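Local coordinates for cell cycle serine/threonine-protein kinase CDC5/MSD2 (Saccharomyces cerevisiae, PDB 6MF4), which phosphorylates serine and threonine residues of proteins in the cell cycle, including mitotic exit, and recognises substrates through its polo-box domain, the part in this chain, at residues D135-W140 with L156-P161. Sequence-based numbering, arbitrary orientation.
With ZN (zinc ion), chain C.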
ATOM      1  N   ASP A 135      -9.431  -7.118  15.657  1.00 18.14           N
ATOM      2  CA  ASP A 135     -10.062  -7.460  16.929  1.00 16.21           C
ATOM      3  C   ASP A 135     -11.521  -7.884  16.746  1.00 20.18           C
ATOM      4  O   ASP A 135     -12.152  -8.378  17.680  1.00 20.54           O
ATOM      5  CB  ASP A 135      -9.962  -6.290  17.916  1.00 17.96           C
ATOM      6  CG  ASP A 135     -10.562  -4.997  17.380  1.00 20.96           C
ATOM      7  OD1 ASP A 135     -11.483  -5.039  16.540  1.00 18.93           O
ATOM      8  OD2 ASP A 135     -10.125  -3.921  17.837  1.00 23.10           O
ATOM      9  N   ALA A 136     -12.044  -7.700  15.538  1.00 20.13           N
ATOM     10  CA  ALA A 136     -13.423  -8.059  15.219  1.00 21.97           C
ATOM     11  C   ALA A 136     -14.432  -7.329  16.102  1.00 22.94           C
ATOM     12  O   ALA A 136     -15.517  -7.850  16.363  1.00 30.27           O
ATOM     13  CB  ALA A 136     -13.622  -9.573  15.343  1.00 27.67           C
ATOM     14  N   GLU A 137     -14.080  -6.128  16.553  1.00 20.01           N
ATOM     15  CA  GLU A 137     -15.014  -5.300  17.324  1.00 23.38           C
ATOM     16  C   GLU A 137     -15.074  -3.854  16.829  1.00 29.21           C
ATOM     17  O   GLU A 137     -16.113  -3.204  16.953  1.00 25.88           O
ATOM     18  CB  GLU A 137     -14.646  -5.320  18.817  1.00 33.24           C
ATOM     19  CG  GLU A 137     -15.335  -4.249  19.691  1.00 51.69           C
ATOM     20  CD  GLU A 137     -16.862  -4.261  19.620  1.00 70.20           C
ATOM     21  OE1 GLU A 137     -17.487  -3.385  20.259  1.00 51.27           O
ATOM     22  OE2 GLU A 137     -17.446  -5.129  18.936  1.00 64.50           O
ATOM     23  N   GLU A 138     -13.974  -3.352  16.274  1.00 19.77           N
ATOM     24  CA  GLU A 138     -13.932  -1.970  15.796  1.00 16.08           C
ATOM     25  C   GLU A 138     -13.755  -1.901  14.284  1.00 18.64           C
ATOM     26  O   GLU A 138     -13.133  -2.779  13.684  1.00 18.84           O
ATOM     27  CB  GLU A 138     -12.795  -1.199  16.472  1.00 20.22           C
ATOM     28  CG  GLU A 138     -12.840  -1.217  17.993  1.00 23.36           C
ATOM     29  CD  GLU A 138     -12.145  -0.019  18.609  1.00 21.13           C
ATOM     30  OE1 GLU A 138     -11.124   0.434  18.051  1.00 19.60           O
ATOM     31  OE2 GLU A 138     -12.623   0.475  19.652  1.00 20.80           O
ATOM     32  N   PHE A 139     -14.300  -0.854  13.671  1.00 13.89           N
ATOM     33  CA  PHE A 139     -14.020  -0.587  12.265  1.00 14.38           C
ATOM     34  C   PHE A 139     -14.034   0.907  11.979  1.00 16.25           C
ATOM     35  O   PHE A 139     -14.620   1.696  12.724  1.00 16.13           O
ATOM     36  CB  PHE A 139     -15.015  -1.328  11.349  1.00 15.84           C
ATOM     37  CG  PHE A 139     -16.413  -0.767  11.353  1.00 17.30           C
ATOM     38  CD1 PHE A 139     -17.353  -1.213  12.269  1.00 19.17           C
ATOM     39  CD2 PHE A 139     -16.800   0.176  10.413  1.00 18.36           C
ATOM     40  CE1 PHE A 139     -18.649  -0.716  12.258  1.00 19.11           C
ATOM     41  CE2 PHE A 139     -18.092   0.678  10.398  1.00 19.60           C
ATOM     42  CZ  PHE A 139     -19.015   0.237  11.331  1.00 17.59           C
ATOM     43  N   TRP A 140     -13.340   1.275  10.905  1.00 15.66           N
ATOM     44  CA  TRP A 140     -13.376   2.618  10.345  1.00 12.14           C
ATOM     45  C   TRP A 140     -14.238   2.644   9.097  1.00 14.13           C
ATOM     46  O   TRP A 140     -14.125   1.759   8.253  1.00 15.16           O
ATOM     47  CB  TRP A 140     -11.979   3.106   9.958  1.00 14.76           C
ATOM     48  CG  TRP A 140     -11.016   3.279  11.069  1.00 17.15           C
ATOM     49  CD1 TRP A 140     -10.023   2.418  11.436  1.00 20.81           C
ATOM     50  CD2 TRP A 140     -10.923   4.399  11.954  1.00 18.21           C
ATOM     51  NE1 TRP A 140      -9.319   2.931  12.496  1.00 18.90           N
ATOM     52  CE2 TRP A 140      -9.853   4.146  12.837  1.00 20.49           C
ATOM     53  CE3 TRP A 140     -11.638   5.593  12.086  1.00 17.33           C
ATOM     54  CZ2 TRP A 140      -9.483   5.040  13.839  1.00 22.77           C
ATOM     55  CZ3 TRP A 140     -11.267   6.484  13.083  1.00 19.51           C
ATOM     56  CH2 TRP A 140     -10.199   6.202  13.944  1.00 22.25           C
ATOM     57  N   LEU A 156     -18.056   0.835  16.361  1.00 24.70           N
ATOM     58  CA  LEU A 156     -18.048  -0.507  16.929  1.00 24.80           C
ATOM     59  C   LEU A 156     -19.034  -1.385  16.172  1.00 26.83           C
ATOM     60  O   LEU A 156     -20.138  -0.943  15.850  1.00 27.11           O
ATOM     61  CB  LEU A 156     -18.422  -0.476  18.412  1.00 30.53           C
ATOM     62  CG  LEU A 156     -17.653   0.489  19.313  1.00 27.48           C
ATOM     63  CD1 LEU A 156     -18.162   0.388  20.743  1.00 31.71           C
ATOM     64  CD2 LEU A 156     -16.160   0.217  19.256  1.00 29.48           C
ATOM     65  N   LEU A 157     -18.645  -2.626  15.893  1.00 24.69           N
ATOM     66  CA  LEU A 157     -19.538  -3.563  15.216  1.00 32.32           C
ATOM     67  C   LEU A 157     -20.789  -3.797  16.056  1.00 41.02           C
ATOM     68  O   LEU A 157     -21.876  -4.005  15.518  1.00 45.74           O
ATOM     69  CB  LEU A 157     -18.830  -4.893  14.942  1.00 32.15           C
ATOM     70  CG  LEU A 157     -17.747  -4.882  13.859  1.00 39.99           C
ATOM     71  CD1 LEU A 157     -16.984  -6.199  13.847  1.00 42.54           C
ATOM     72  CD2 LEU A 157     -18.348  -4.613  12.491  1.00 38.60           C
ATOM     73  N   SER A 158     -20.628  -3.745  17.375  1.00 38.67           N
ATOM     74  CA  SER A 158     -21.739  -3.950  18.300  1.00 45.38           C
ATOM     75  C   SER A 158     -22.701  -2.760  18.317  1.00 43.52           C
ATOM     76  O   SER A 158     -23.836  -2.879  18.777  1.00 56.50           O
ATOM     77  CB  SER A 158     -21.208  -4.205  19.711  1.00 41.20           C
ATOM     78  OG  SER A 158     -20.487  -3.084  20.194  1.00 44.57           O
ATOM     79  N   GLU A 159     -22.235  -1.616  17.821  1.00 37.48           N
ATOM     80  CA  GLU A 159     -23.054  -0.414  17.727  1.00 36.70           C
ATOM     81  C   GLU A 159     -23.050   0.079  16.285  1.00 38.32           C
ATOM     82  O   GLU A 159     -22.804   1.253  16.011  1.00 34.92           O
ATOM     83  CB  GLU A 159     -22.541   0.661  18.668  1.00 40.35           C
ATOM     84  N   LYS A 160     -23.329  -0.842  15.371  1.00 33.31           N
ATOM     85  CA  LYS A 160     -23.283  -0.567  13.940  1.00 38.81           C
ATOM     86  C   LYS A 160     -24.380   0.419  13.539  1.00 37.19           C
ATOM     87  O   LYS A 160     -25.550   0.207  13.856  1.00 33.18           O
ATOM     88  CB  LYS A 160     -23.414  -1.886  13.165  1.00 48.23           C
ATOM     89  CG  LYS A 160     -24.160  -1.814  11.842  1.00 52.11           C
ATOM     90  CD  LYS A 160     -24.518  -3.206  11.360  1.00 44.68           C
ATOM     91  CE  LYS A 160     -25.980  -3.514  11.658  1.00 53.04           C
ATOM     92  NZ  LYS A 160     -26.443  -4.785  11.049  1.00 48.16           N
ATOM     93  N   PRO A 161     -24.008   1.501  12.834  1.00 34.09           N
ATOM     94  CA  PRO A 161     -25.057   2.388  12.330  1.00 33.06           C
ATOM     95  C   PRO A 161     -25.822   1.750  11.178  1.00 30.32           C
ATOM     96  O   PRO A 161     -25.239   1.118  10.297  1.00 23.30           O
ATOM     97  CB  PRO A 161     -24.286   3.626  11.871  1.00 33.16           C
ATOM     98  CG  PRO A 161     -22.930   3.144  11.583  1.00 34.73           C
ATOM     99  CD  PRO A 161     -22.662   2.021  12.543  1.00 34.81           C
TER
HETATM  100 ZN    ZN C 802     -10.760   2.314  18.540  1.00 29.45          ZN
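Phe-139 and Leu-157 meet where the last two strands of the first polo box's antiparallel sheet, 138-145 and 149-156, come to their shared end and the chain turns off toward helix 165-178. Leu-157 splits its branches: CD2 of Leu-157 lies 3.5 Å from CD1 of Phe-139, obliquely to the ring, while CD1 of Leu-157 touches the carbonyl oxygen of Ala-136. CG of Phe-139 stands between its backbone N and carbonyl carbon (chi1 72°), which turns the ring toward Leu-157 and Pro-161, and CD of Pro-161 closes on its edge, 4.2 Å from CZ of Phe-139. Leu-168 of the following helix touches both Phe-139 and Leu-157, so apolar residues suit both places.

Glu-137 ties the same corner together with polar bonds. Its carbonyl oxygen accepts Leu-157 N at 2.8 Å in a nearly straight bond (166° at the hydrogen), and Leu-156 CA adds a CA-H...O contact to that oxygen. The side chain has CG anti to the backbone N (chi1 167°) and bends at chi2, which swings the carboxylate over CB of Leu-156 until OE1 accepts a hydrogen bond from Ser-158 OG (3.0 Å) through its syn lone pair. Shortened to an alanine, Glu-137 would probably leave that hydroxyl without its carboxylate mate and uncover the flank of Leu-156.

Behind Glu-137, Asp-135 makes an Asx turn: its OD1 accepts the backbone N of Glu-137 and of Glu-138 from one face of the carboxylate, and the two bonds hold the turn leading into the strand at Glu-138. Glu-138 and Leu-156 form a non-hydrogen-bonded pair, their side chains side by side, with CD2 of Leu-156 beside the Glu-138 carboxylate. That carboxylate shares a zinc ion with His-154 and His-194, and its OE1 binds the metal at 2.0 Å.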